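Local coordinates for uncharacterized protein (Vibrio parahaemolyticus, PDB 1ZBP), which is of unknown function but belongs to the ImpE family, probably linked to type VI secretion, at residues L40-G45 and S183-V188; Q79-F84 and T209-E214; Y155-S160 and H205-Y210; D216-G221 and L236-K241. All blocks are in the same frame, centred on the assembly; numbering follows the deposited sequence.

Contact 1: L40-G45 and S183-V188; sequences LLCIDG and SLLESV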
loop_
_atom_site.group_PDB
_atom_site.type_symbol
_atom_site.label_atom_id
_atom_site.label_comp_id
_atom_site.label_asym_id
_atom_site.label_seq_id
_atom_site.Cartn_x
_atom_site.Cartn_y
_atom_site.Cartn_z
ATOM N N LEU A 40 -5.236 -4.827 -13.836
ATOM C CA LEU A 40 -6.557 -4.550 -13.284
ATOM C C LEU A 40 -7.010 -5.627 -12.301
ATOM O O LEU A 40 -8.003 -5.455 -11.587
ATOM C CB LEU A 40 -7.578 -4.386 -14.419
ATOM C CG LEU A 40 -7.186 -3.350 -15.496
ATOM C CD1 LEU A 40 -8.300 -3.215 -16.526
ATOM C CD2 LEU A 40 -6.897 -2.001 -14.845
ATOM N N LEU A 41 -6.288 -6.742 -12.266
ATOM C CA LEU A 41 -6.609 -7.828 -11.336
ATOM C C LEU A 41 -5.992 -7.533 -9.966
ATOM O O LEU A 41 -6.565 -7.863 -8.920
ATOM C CB LEU A 41 -6.076 -9.161 -11.868
ATOM C CG LEU A 41 -7.009 -9.869 -12.860
ATOM C CD1 LEU A 41 -6.300 -11.071 -13.464
ATOM C CD2 LEU A 41 -8.291 -10.307 -12.147
ATOM N N CYS A 42 -4.816 -6.911 -9.980
ATOM C CA CYS A 42 -4.146 -6.557 -8.734
ATOM C C CYS A 42 -4.898 -5.416 -8.045
ATOM O O CYS A 42 -5.009 -5.385 -6.816
ATOM C CB CYS A 42 -2.698 -6.162 -9.008
ATOM S SG CYS A 42 -1.715 -7.551 -9.589
ATOM N N ILE A 43 -5.426 -4.491 -8.844
ATOM C CA ILE A 43 -6.183 -3.373 -8.308
ATOM C C ILE A 43 -7.457 -3.894 -7.632
ATOM O O ILE A 43 -7.877 -3.379 -6.596
ATOM C CB ILE A 43 -6.576 -2.373 -9.423
ATOM C CG1 ILE A 43 -5.325 -1.783 -10.067
ATOM C CG2 ILE A 43 -7.419 -1.246 -8.837
ATOM C CD1 ILE A 43 -5.616 -0.864 -11.224
ATOM N N ASP A 44 -8.061 -4.923 -8.218
ATOM C CA ASP A 44 -9.282 -5.499 -7.672
ATOM C C ASP A 44 -8.983 -6.289 -6.410
ATOM O O ASP A 44 -9.870 -6.535 -5.586
ATOM C CB ASP A 44 -9.937 -6.414 -8.707
ATOM C CG ASP A 44 -11.212 -7.060 -8.194
ATOM O OD1 ASP A 44 -11.127 -7.973 -7.342
ATOM O OD2 ASP A 44 -12.303 -6.654 -8.643
ATOM N N GLY A 45 -7.727 -6.700 -6.269
ATOM C CA GLY A 45 -7.333 -7.466 -5.103
ATOM C C GLY A 45 -7.383 -8.973 -5.296
ATOM O O GLY A 45 -7.005 -9.725 -4.402
ATOM N N SER A 183 2.062 3.486 -15.458
ATOM C CA SER A 183 1.297 2.317 -15.851
ATOM C C SER A 183 0.047 2.304 -15.000
ATOM O O SER A 183 0.008 2.951 -13.962
ATOM C CB SER A 183 2.097 1.056 -15.559
ATOM O OG SER A 183 2.017 0.752 -14.171
ATOM N N LEU A 184 -0.959 1.552 -15.439
ATOM C CA LEU A 184 -2.235 1.441 -14.740
ATOM C C LEU A 184 -2.065 1.008 -13.276
ATOM O O LEU A 184 -2.445 1.732 -12.346
ATOM C CB LEU A 184 -3.134 0.422 -15.457
ATOM C CG LEU A 184 -3.280 0.506 -16.989
ATOM C CD1 LEU A 184 -3.787 -0.819 -17.527
ATOM C CD2 LEU A 184 -4.234 1.644 -17.380
ATOM N N LEU A 185 -1.508 -0.183 -13.076
ATOM C CA LEU A 185 -1.306 -0.718 -11.732
ATOM C C LEU A 185 -0.460 0.208 -10.853
ATOM O O LEU A 185 -0.756 0.400 -9.670
ATOM C CB LEU A 185 -0.652 -2.093 -11.819
ATOM C CG LEU A 185 -0.307 -2.807 -10.505
ATOM C CD1 LEU A 185 -1.501 -2.782 -9.549
ATOM C CD2 LEU A 185 0.101 -4.231 -10.817
ATOM N N GLU A 186 0.594 0.779 -11.426
ATOM C CA GLU A 186 1.444 1.674 -10.658
ATOM C C GLU A 186 0.685 2.852 -10.042
ATOM O O GLU A 186 1.214 3.548 -9.177
ATOM C CB GLU A 186 2.607 2.185 -11.518
ATOM C CG GLU A 186 3.606 1.117 -11.934
ATOM C CD GLU A 186 4.883 1.719 -12.487
ATOM O OE1 GLU A 186 4.891 2.940 -12.723
ATOM O OE2 GLU A 186 5.880 0.988 -12.686
ATOM N N SER A 187 -0.551 3.079 -10.477
ATOM C CA SER A 187 -1.337 4.175 -9.915
ATOM C C SER A 187 -1.642 3.903 -8.436
ATOM O O SER A 187 -1.682 4.844 -7.637
ATOM C CB SER A 187 -2.636 4.387 -10.711
ATOM O OG SER A 187 -3.424 3.212 -10.746
ATOM N N VAL A 188 -1.841 2.630 -8.073
ATOM C CA VAL A 188 -2.102 2.253 -6.671
ATOM C C VAL A 188 -0.907 1.549 -5.987
ATOM O O VAL A 188 -0.865 1.466 -4.762
ATOM C CB VAL A 188 -3.397 1.371 -6.506
ATOM C CG1 VAL A 188 -4.637 2.201 -6.839
ATOM C CG2 VAL A 188 -3.338 0.153 -7.390
#
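L185 straddles C42 with both of its methyls, CD1 lying 3.6 Å from C42 CB while CD2 comes within 4.0 Å of C42 SG. The leucine reaches this position because its CG stands opposite the backbone N (chi1 178°), which carries the fork across to the helix and leaves its two prongs on the cysteine. CD1 does double duty, since it also touches I43 CG1 at 4.0 Å; there L185 and I43 run past one another in opposite senses. The contact illustrates how a helical N-terminal region can seal against an alpha-beta one: the last turn of helix 31-44 presses on the loop between strands 173-178 and 189-196, whose residues 184-187 have helical backbone angles. V188 closes the other end of that patch. Its CG2 meets I43 CG1 at 3.9 Å, and the two branched chains cross nearly perpendicularly. I43 turns its CG1 arm away from its own carbonyl carbon (chi1 -62°), putting that one methylene against L185 and V188 alike, while CD1 extends to 4.2 Å from L184 O. A looser touch, L40 CD2 to L184 CD1 at 4.3 Å, lengthens the apolar seam. Behind it, L17 and L20 of helix 13-25 back L40, and A50 of helix 47-60 backs C42.

Contact 2: Q79-F84 and T209-E214; sequences QARKDF and TYVDSE
A type I beta turn, Y210 to S213, meets the C-terminal part of helix 65-84 through R81 and V211. R81 sends an extended chain out of the helix, with CG set opposite its backbone N (chi1 166°), which lays the guanidinium with one face against V211 and its end beside the main chain leading into the turn. There NH2 donates to T209 O at 2.8 Å; the bond is bent, 133° at the hydrogen, and the acceptor is tilted 24° from the guanidinium plane, although the donor lies in the plane of the carbonyl. V211 CB sits 3.7 Å above the centre of one guanidinium face, and V211 CG2 continues along the arginine to 4.2 Å from K82 CA. NE forms a salt bridge with E157 OE1. The E157 carboxylate would balance the charge of this buried cation, with T209 O adding a polar partner. Within the turn, S213 OG donates to Y210 O at 2.7 Å. Altogether this is a type I beta turn held to a helix by an arginine that is covered by an aliphatic side chain and bonded to a main-chain carbonyl.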
loop_
_atom_site.group_PDB
_atom_site.type_symbol
_atom_site.label_atom_id
_atom_site.label_comp_id
_atom_site.label_asym_id
_atom_site.label_seq_id
_atom_site.Cartn_x
_atom_site.Cartn_y
_atom_site.Cartn_z
ATOM N N GLN A 79 -0.190 -9.982 -0.963
ATOM C CA GLN A 79 -0.973 -11.044 -0.363
ATOM C C GLN A 79 -0.621 -11.105 1.115
ATOM O O GLN A 79 -1.500 -11.251 1.964
ATOM C CB GLN A 79 -0.682 -12.385 -1.027
ATOM C CG GLN A 79 -1.490 -13.509 -0.401
ATOM C CD GLN A 79 -2.977 -13.382 -0.659
ATOM O OE1 GLN A 79 -3.424 -13.364 -1.809
ATOM N NE2 GLN A 79 -3.755 -13.301 0.413
ATOM N N ALA A 80 0.665 -10.974 1.426
ATOM C CA ALA A 80 1.086 -11.018 2.828
ATOM C C ALA A 80 0.434 -9.865 3.614
ATOM O O ALA A 80 0.125 -10.007 4.803
ATOM C CB ALA A 80 2.619 -10.950 2.938
ATOM N N ARG A 81 0.224 -8.731 2.945
ATOM C CA ARG A 81 -0.396 -7.570 3.576
ATOM C C ARG A 81 -1.876 -7.816 3.817
ATOM O O ARG A 81 -2.410 -7.470 4.870
ATOM C CB ARG A 81 -0.199 -6.322 2.702
ATOM C CG ARG A 81 -1.064 -5.119 3.058
ATOM C CD ARG A 81 -0.683 -3.990 2.129
ATOM N NE ARG A 81 -1.366 -2.733 2.381
ATOM C CZ ARG A 81 -2.328 -2.238 1.608
ATOM N NH1 ARG A 81 -2.737 -2.909 0.533
ATOM N NH2 ARG A 81 -2.851 -1.042 1.881
ATOM N N LYS A 82 -2.552 -8.399 2.838
ATOM C CA LYS A 82 -3.970 -8.668 3.022
ATOM C C LYS A 82 -4.104 -9.664 4.164
ATOM O O LYS A 82 -5.076 -9.635 4.914
ATOM C CB LYS A 82 -4.594 -9.241 1.749
ATOM C CG LYS A 82 -6.111 -9.249 1.782
ATOM C CD LYS A 82 -6.710 -9.582 0.421
ATOM C CE LYS A 82 -6.914 -11.072 0.242
ATOM N NZ LYS A 82 -7.594 -11.353 -1.053
ATOM N N ASP A 83 -3.113 -10.539 4.311
ATOM C CA ASP A 83 -3.167 -11.510 5.393
ATOM C C ASP A 83 -2.776 -10.884 6.723
ATOM O O ASP A 83 -3.360 -11.198 7.762
ATOM C CB ASP A 83 -2.283 -12.720 5.086
ATOM C CG ASP A 83 -2.800 -13.525 3.907
ATOM O OD1 ASP A 83 -4.035 -13.657 3.789
ATOM O OD2 ASP A 83 -1.981 -14.033 3.115
ATOM N N PHE A 84 -1.798 -9.988 6.694
ATOM C CA PHE A 84 -1.376 -9.335 7.918
ATOM C C PHE A 84 -2.549 -8.636 8.604
ATOM O O PHE A 84 -2.526 -8.403 9.813
ATOM C CB PHE A 84 -0.258 -8.334 7.629
ATOM C CG PHE A 84 0.119 -7.505 8.810
ATOM C CD1 PHE A 84 -0.435 -6.245 8.989
ATOM C CD2 PHE A 84 0.983 -8.005 9.775
ATOM C CE1 PHE A 84 -0.134 -5.495 10.113
ATOM C CE2 PHE A 84 1.291 -7.264 10.904
ATOM C CZ PHE A 84 0.733 -6.005 11.078
ATOM N N THR A 209 -3.270 2.829 -1.707
ATOM C CA THR A 209 -4.637 2.753 -1.186
ATOM C C THR A 209 -4.691 1.926 0.102
ATOM O O THR A 209 -3.824 1.102 0.337
ATOM C CB THR A 209 -5.570 2.103 -2.233
ATOM O OG1 THR A 209 -6.935 2.309 -1.854
ATOM C CG2 THR A 209 -5.306 0.619 -2.325
ATOM N N TYR A 210 -5.699 2.146 0.941
ATOM C CA TYR A 210 -5.805 1.374 2.175
ATOM C C TYR A 210 -6.142 -0.084 1.915
ATOM O O TYR A 210 -6.727 -0.412 0.898
ATOM C CB TYR A 210 -6.844 1.996 3.111
ATOM C CG TYR A 210 -6.375 3.301 3.685
ATOM C CD1 TYR A 210 -5.226 3.359 4.486
ATOM C CD2 TYR A 210 -7.021 4.488 3.374
ATOM C CE1 TYR A 210 -4.737 4.568 4.953
ATOM C CE2 TYR A 210 -6.537 5.692 3.835
ATOM C CZ TYR A 210 -5.402 5.727 4.620
ATOM O OH TYR A 210 -4.952 6.936 5.081
ATOM N N VAL A 211 -5.782 -0.954 2.855
ATOM C CA VAL A 211 -6.019 -2.385 2.713
ATOM C C VAL A 211 -7.499 -2.780 2.734
ATOM O O VAL A 211 -7.893 -3.760 2.096
ATOM C CB VAL A 211 -5.223 -3.190 3.793
ATOM C CG1 VAL A 211 -5.846 -3.010 5.172
ATOM C CG2 VAL A 211 -5.153 -4.654 3.406
ATOM N N ASP A 212 -8.319 -2.009 3.437
ATOM C CA ASP A 212 -9.746 -2.306 3.510
ATOM C C ASP A 212 -10.579 -1.772 2.340
ATOM O O ASP A 212 -11.761 -2.088 2.236
ATOM C CB ASP A 212 -10.337 -1.777 4.822
ATOM C CG ASP A 212 -9.903 -2.585 6.021
ATOM O OD1 ASP A 212 -10.217 -3.797 6.072
ATOM O OD2 ASP A 212 -9.241 -2.019 6.922
ATOM N N SER A 213 -9.983 -0.977 1.456
ATOM C CA SER A 213 -10.746 -0.429 0.337
ATOM C C SER A 213 -11.579 -1.510 -0.361
ATOM O O SER A 213 -11.060 -2.568 -0.734
ATOM C CB SER A 213 -9.816 0.301 -0.647
ATOM O OG SER A 213 -8.659 -0.440 -0.927
ATOM N N GLU A 214 -12.876 -1.230 -0.520
ATOM C CA GLU A 214 -13.839 -2.170 -1.117
ATOM C C GLU A 214 -14.484 -1.778 -2.461
ATOM O O GLU A 214 -14.532 -2.589 -3.386
ATOM C CB GLU A 214 -14.949 -2.464 -0.092
ATOM C CG GLU A 214 -16.137 -3.272 -0.621
ATOM C CD GLU A 214 -15.738 -4.633 -1.160
ATOM O OE1 GLU A 214 -15.172 -4.697 -2.277
ATOM O OE2 GLU A 214 -15.982 -5.643 -0.458
#

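Contact 3: Y155-S160 and H205-Y210; sequences YIELFS and HMPMTY
H205 begins the contact with its backbone: its O accepts from F159 N at 2.6 Å, and its N donates to F159 O at 3.1 Å. These two bonds make a hydrogen-bonded antiparallel pair, a single bridge; the strands' N-to-C directions make 128°, well short of antiparallel. H205 O also receives the CA-H of L158, with a CA to O distance of 3.3 Å. M206, a selenomethionine, follows. Its CG points opposite the backbone N (chi1 178°) and rests 3.3 Å from E157 O, after which the chain bends so that CE lies 3.4 Å from I156 CB and close to I156 CD1 as well. P207 turns to the other flank. Its CD lies over the face of the F159 ring, 4.1 Å from the centroid and 10° off the normal, a CH-pi contact, while CG touches E157 OE2 at 3.5 Å. That carboxylate is also bonded to Y165, R81 and K241, partners that would limit its movement. The bridge joins strand 155-159, an outer strand of the mixed three-stranded sheet beside 165-169, to strand 202-207, an outer strand of the large antiparallel sheet beside 189-196, with helix 65-84 packed on F159, H205 and P207.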
loop_
_atom_site.group_PDB
_atom_site.type_symbol
_atom_site.label_atom_id
_atom_site.label_comp_id
_atom_site.label_asym_id
_atom_site.label_seq_id
_atom_site.Cartn_x
_atom_site.Cartn_y
_atom_site.Cartn_z
ATOM N N TYR A 155 3.280 4.552 10.517
ATOM C CA TYR A 155 3.971 3.601 9.640
ATOM C C TYR A 155 3.648 3.775 8.158
ATOM O O TYR A 155 2.579 4.252 7.803
ATOM C CB TYR A 155 3.597 2.159 10.010
ATOM C CG TYR A 155 4.191 1.661 11.299
ATOM C CD1 TYR A 155 5.337 0.870 11.295
ATOM C CD2 TYR A 155 3.615 1.986 12.533
ATOM C CE1 TYR A 155 5.892 0.416 12.477
ATOM C CE2 TYR A 155 4.170 1.534 13.722
ATOM C CZ TYR A 155 5.308 0.749 13.688
ATOM O OH TYR A 155 5.879 0.314 14.872
ATOM N N ILE A 156 4.591 3.412 7.297
ATOM C CA ILE A 156 4.333 3.444 5.870
ATOM C C ILE A 156 4.474 1.987 5.468
ATOM O O ILE A 156 5.054 1.171 6.214
ATOM C CB ILE A 156 5.344 4.286 5.051
ATOM C CG1 ILE A 156 6.774 3.833 5.342
ATOM C CG2 ILE A 156 5.126 5.765 5.300
ATOM C CD1 ILE A 156 7.759 4.276 4.283
ATOM N N GLU A 157 3.930 1.653 4.306
ATOM C CA GLU A 157 3.980 0.281 3.812
ATOM C C GLU A 157 4.873 0.190 2.567
ATOM O O GLU A 157 4.950 1.117 1.756
ATOM C CB GLU A 157 2.571 -0.196 3.465
ATOM C CG GLU A 157 1.542 -0.038 4.593
ATOM C CD GLU A 157 0.187 -0.668 4.245
ATOM O OE1 GLU A 157 -0.120 -1.776 4.723
ATOM O OE2 GLU A 157 -0.594 -0.054 3.495
ATOM N N LEU A 158 5.566 -0.926 2.419
ATOM C CA LEU A 158 6.434 -1.102 1.271
ATOM C C LEU A 158 6.353 -2.529 0.818
ATOM O O LEU A 158 6.191 -3.427 1.627
ATOM C CB LEU A 158 7.890 -0.768 1.628
ATOM C CG LEU A 158 8.253 0.689 1.964
ATOM C CD1 LEU A 158 9.622 0.744 2.633
ATOM C CD2 LEU A 158 8.242 1.533 0.685
ATOM N N PHE A 159 6.439 -2.726 -0.489
ATOM C CA PHE A 159 6.455 -4.059 -1.065
ATOM C C PHE A 159 7.880 -4.149 -1.622
ATOM O O PHE A 159 8.209 -3.461 -2.574
ATOM C CB PHE A 159 5.429 -4.184 -2.196
ATOM C CG PHE A 159 3.998 -4.156 -1.732
ATOM C CD1 PHE A 159 3.670 -4.423 -0.402
ATOM C CD2 PHE A 159 2.975 -3.923 -2.631
ATOM C CE1 PHE A 159 2.349 -4.457 0.021
ATOM C CE2 PHE A 159 1.645 -3.956 -2.217
ATOM C CZ PHE A 159 1.329 -4.226 -0.881
ATOM N N SER A 160 8.728 -4.971 -1.015
ATOM C CA SER A 160 10.108 -5.104 -1.471
ATOM C C SER A 160 10.205 -5.924 -2.750
ATOM O O SER A 160 9.287 -6.678 -3.096
ATOM C CB SER A 160 10.959 -5.770 -0.398
ATOM O OG SER A 160 10.554 -7.098 -0.193
ATOM N N HIS A 205 7.868 -0.621 -3.799
ATOM C CA HIS A 205 6.560 -0.089 -4.150
ATOM C C HIS A 205 5.766 0.120 -2.871
ATOM O O HIS A 205 5.883 -0.659 -1.915
ATOM C CB HIS A 205 5.809 -1.061 -5.065
ATOM C CG HIS A 205 6.419 -1.187 -6.423
ATOM N ND1 HIS A 205 5.798 -0.722 -7.561
ATOM C CD2 HIS A 205 7.614 -1.686 -6.824
ATOM C CE1 HIS A 205 6.586 -0.928 -8.605
ATOM N NE2 HIS A 205 7.693 -1.511 -8.184
HETATM N N MSE A 206 4.968 1.181 -2.869
HETATM C CA MSE A 206 4.126 1.537 -1.740
HETATM C C MSE A 206 2.660 1.445 -2.150
HETATM O O MSE A 206 2.244 2.075 -3.129
HETATM C CB MSE A 206 4.419 2.973 -1.302
HETATM C CG MSE A 206 3.543 3.454 -0.159
HETATM SE SE MSE A 206 3.965 5.204 0.532
HETATM C CE MSE A 206 5.420 4.752 1.733
ATOM N N PRO A 207 1.863 0.637 -1.435
ATOM C CA PRO A 207 0.463 0.587 -1.846
ATOM C C PRO A 207 -0.105 1.988 -1.571
ATOM O O PRO A 207 0.019 2.513 -0.470
ATOM C CB PRO A 207 -0.124 -0.522 -0.955
ATOM C CG PRO A 207 0.728 -0.487 0.261
ATOM C CD PRO A 207 2.125 -0.287 -0.323
HETATM N N MSE A 208 -0.695 2.590 -2.597
HETATM C CA MSE A 208 -1.254 3.937 -2.542
HETATM C C MSE A 208 -2.678 3.990 -1.973
HETATM O O MSE A 208 -3.221 5.070 -1.766
HETATM C CB MSE A 208 -1.236 4.525 -3.963
HETATM C CG MSE A 208 -0.567 5.879 -4.118
HETATM SE SE MSE A 208 1.199 6.047 -3.315
HETATM C CE MSE A 208 1.357 7.984 -3.524
ATOM N N THR A 209 -3.270 2.829 -1.707
ATOM C CA THR A 209 -4.637 2.753 -1.186
ATOM C C THR A 209 -4.691 1.926 0.102
ATOM O O THR A 209 -3.824 1.102 0.337
ATOM C CB THR A 209 -5.570 2.103 -2.233
ATOM O OG1 THR A 209 -6.935 2.309 -1.854
ATOM C CG2 THR A 209 -5.306 0.619 -2.325
ATOM N N TYR A 210 -5.699 2.146 0.941
ATOM C CA TYR A 210 -5.805 1.374 2.175
ATOM C C TYR A 210 -6.142 -0.084 1.915
ATOM O O TYR A 210 -6.727 -0.412 0.898
ATOM C CB TYR A 210 -6.844 1.996 3.111
ATOM C CG TYR A 210 -6.375 3.301 3.685
ATOM C CD1 TYR A 210 -5.226 3.359 4.486
ATOM C CD2 TYR A 210 -7.021 4.488 3.374
ATOM C CE1 TYR A 210 -4.737 4.568 4.953
ATOM C CE2 TYR A 210 -6.537 5.692 3.835
ATOM C CZ TYR A 210 -5.402 5.727 4.620
ATOM O OH TYR A 210 -4.952 6.936 5.081
#

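Contact 4: D216-G221 and L236-K241; sequences DAQKLG and LGLGLK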
loop_
_atom_site.group_PDB
_atom_site.type_symbol
_atom_site.label_atom_id
_atom_site.label_comp_id
_atom_site.label_asym_id
_atom_site.label_seq_id
_atom_site.Cartn_x
_atom_site.Cartn_y
_atom_site.Cartn_z
ATOM N N ASP A 216 -15.082 0.073 -6.145
ATOM C CA ASP A 216 -14.173 0.180 -7.273
ATOM C C ASP A 216 -13.486 1.540 -7.292
ATOM O O ASP A 216 -12.388 1.679 -7.841
ATOM C CB ASP A 216 -14.910 -0.083 -8.593
ATOM C CG ASP A 216 -15.295 -1.552 -8.764
ATOM O OD1 ASP A 216 -14.471 -2.439 -8.426
ATOM O OD2 ASP A 216 -16.408 -1.826 -9.259
ATOM N N ALA A 217 -14.124 2.542 -6.691
ATOM C CA ALA A 217 -13.533 3.876 -6.637
ATOM C C ALA A 217 -12.412 3.885 -5.600
ATOM O O ALA A 217 -11.421 4.588 -5.755
ATOM C CB ALA A 217 -14.597 4.921 -6.274
ATOM N N GLN A 218 -12.574 3.102 -4.539
ATOM C CA GLN A 218 -11.555 3.016 -3.492
ATOM C C GLN A 218 -10.325 2.236 -4.001
ATOM O O GLN A 218 -9.182 2.649 -3.798
ATOM C CB GLN A 218 -12.162 2.348 -2.258
ATOM C CG GLN A 218 -13.130 3.271 -1.514
ATOM C CD GLN A 218 -14.241 2.537 -0.774
ATOM O OE1 GLN A 218 -14.151 1.336 -0.503
ATOM N NE2 GLN A 218 -15.293 3.270 -0.427
ATOM N N LYS A 219 -10.570 1.128 -4.691
ATOM C CA LYS A 219 -9.494 0.330 -5.229
ATOM C C LYS A 219 -8.707 1.123 -6.255
ATOM O O LYS A 219 -7.484 1.044 -6.305
ATOM C CB LYS A 219 -10.053 -0.946 -5.850
ATOM C CG LYS A 219 -10.638 -1.895 -4.829
ATOM C CD LYS A 219 -11.141 -3.158 -5.485
ATOM C CE LYS A 219 -11.830 -4.058 -4.474
ATOM N NZ LYS A 219 -12.464 -5.229 -5.147
ATOM N N LEU A 220 -9.409 1.892 -7.079
ATOM C CA LEU A 220 -8.749 2.704 -8.096
ATOM C C LEU A 220 -8.065 3.927 -7.484
ATOM O O LEU A 220 -7.290 4.617 -8.151
ATOM C CB LEU A 220 -9.765 3.154 -9.150
ATOM C CG LEU A 220 -10.220 2.116 -10.187
ATOM C CD1 LEU A 220 -11.479 2.634 -10.878
ATOM C CD2 LEU A 220 -9.115 1.858 -11.211
ATOM N N GLY A 221 -8.345 4.175 -6.209
ATOM C CA GLY A 221 -7.758 5.311 -5.530
ATOM C C GLY A 221 -8.374 6.623 -5.963
ATOM O O GLY A 221 -7.707 7.650 -5.951
ATOM N N LEU A 236 -10.633 3.609 10.434
ATOM C CA LEU A 236 -9.847 2.939 9.403
ATOM C C LEU A 236 -10.071 3.689 8.104
ATOM O O LEU A 236 -10.934 4.541 8.034
ATOM C CB LEU A 236 -10.276 1.485 9.241
ATOM C CG LEU A 236 -10.061 0.585 10.449
ATOM C CD1 LEU A 236 -10.336 -0.857 10.031
ATOM C CD2 LEU A 236 -8.640 0.721 10.980
ATOM N N GLY A 237 -9.303 3.381 7.071
ATOM C CA GLY A 237 -9.478 4.097 5.823
ATOM C C GLY A 237 -9.938 3.239 4.673
ATOM O O GLY A 237 -9.909 2.011 4.748
ATOM N N LEU A 238 -10.372 3.897 3.606
ATOM C CA LEU A 238 -10.836 3.210 2.415
ATOM C C LEU A 238 -10.481 4.093 1.226
ATOM O O LEU A 238 -10.852 5.274 1.175
ATOM C CB LEU A 238 -12.352 2.993 2.466
ATOM C CG LEU A 238 -12.922 2.225 3.662
ATOM C CD1 LEU A 238 -14.442 2.243 3.624
ATOM C CD2 LEU A 238 -12.406 0.806 3.644
ATOM N N GLY A 239 -9.756 3.527 0.274
ATOM C CA GLY A 239 -9.371 4.302 -0.888
ATOM C C GLY A 239 -8.025 4.981 -0.710
ATOM O O GLY A 239 -7.211 4.527 0.084
ATOM N N LEU A 240 -7.811 6.075 -1.442
ATOM C CA LEU A 240 -6.561 6.846 -1.430
ATOM C C LEU A 240 -6.103 7.281 -0.024
ATOM O O LEU A 240 -6.875 7.824 0.737
ATOM C CB LEU A 240 -6.747 8.078 -2.332
ATOM C CG LEU A 240 -5.488 8.887 -2.641
ATOM C CD1 LEU A 240 -4.553 8.042 -3.517
ATOM C CD2 LEU A 240 -5.860 10.192 -3.336
ATOM N N LYS A 241 -4.845 7.044 0.322
ATOM C CA LYS A 241 -4.362 7.437 1.634
ATOM C C LYS A 241 -4.313 8.960 1.764
ATOM O O LYS A 241 -4.106 9.674 0.779
ATOM C CB LYS A 241 -2.978 6.817 1.894
ATOM C CG LYS A 241 -2.979 5.275 1.901
ATOM C CD LYS A 241 -1.624 4.674 2.300
ATOM C CE LYS A 241 -1.668 3.136 2.297
ATOM N NZ LYS A 241 -0.365 2.522 2.731
#
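Q218, G221 and G239 carry this contact, and two of the three are glycines. Q218 lays its chain against the strand: CB is 3.7 Å from G239 CA, and beyond it the amide runs beside L238, with CD 3.8 Å from L238 CB. The two side chains lie alongside and point the same way. Q218 CG stands opposite its own carbonyl carbon (chi1 -73°), a setting that lets the extended chain follow the strand while OE1 takes bonds from the backbone N of E214 and of S215, just before the helix. L238 meets the amide by van der Waals contact. G239, at positive phi and without a side chain, admits the helix to close range, its CA lying 3.4 Å from Q218 O. The CA-H points almost straight at that oxygen, 165° at the hydrogen. The same oxygen accepts G221 N at 3.0 Å and the hydroxyl of T209, so three groups surround it. G221, the first residue to leave helical angles, has the positive phi (74°) of a Schellman motif, and its own O faces L240, whose CB is 3.8 Å away. L240 sends CG out opposite the backbone N, and both its methyls lie near that carbonyl. The helix thus sits against strand 235-239 of the two-stranded sheet with 224-228. With no conventional hydrogen bond crossing between the segments, the chemistry implies cohesion by close backbone packing and a CA-H...O contact, Q218 OE1 and Q218 O finding their conventional bonds with other residues.

How the contacts relate
All four contacts are largely buried, but the centre of contact 3 lies nearest the centre of the chain, about 3 Å from it, against about 11 Å for the centre of contact 1. Their chemistry differs too: contact 1 is a seam of aliphatic groups joining the helical region to a loop, contact 2 a buried arginine bonded to a carbonyl, contact 3 a backbone bridge with a proline on a ring, and contact 4 close glycine packing. Contacts 2 and 3 share T209 and Y210; helix 65-84 supplies one side of contact 2 and packs on contact 3, while E157 pairs with R81 of contact 2 and K241 of contact 4. Contacts 1 and 4 adjoin where K219 NZ meets D44 O, a probable hydrogen bond.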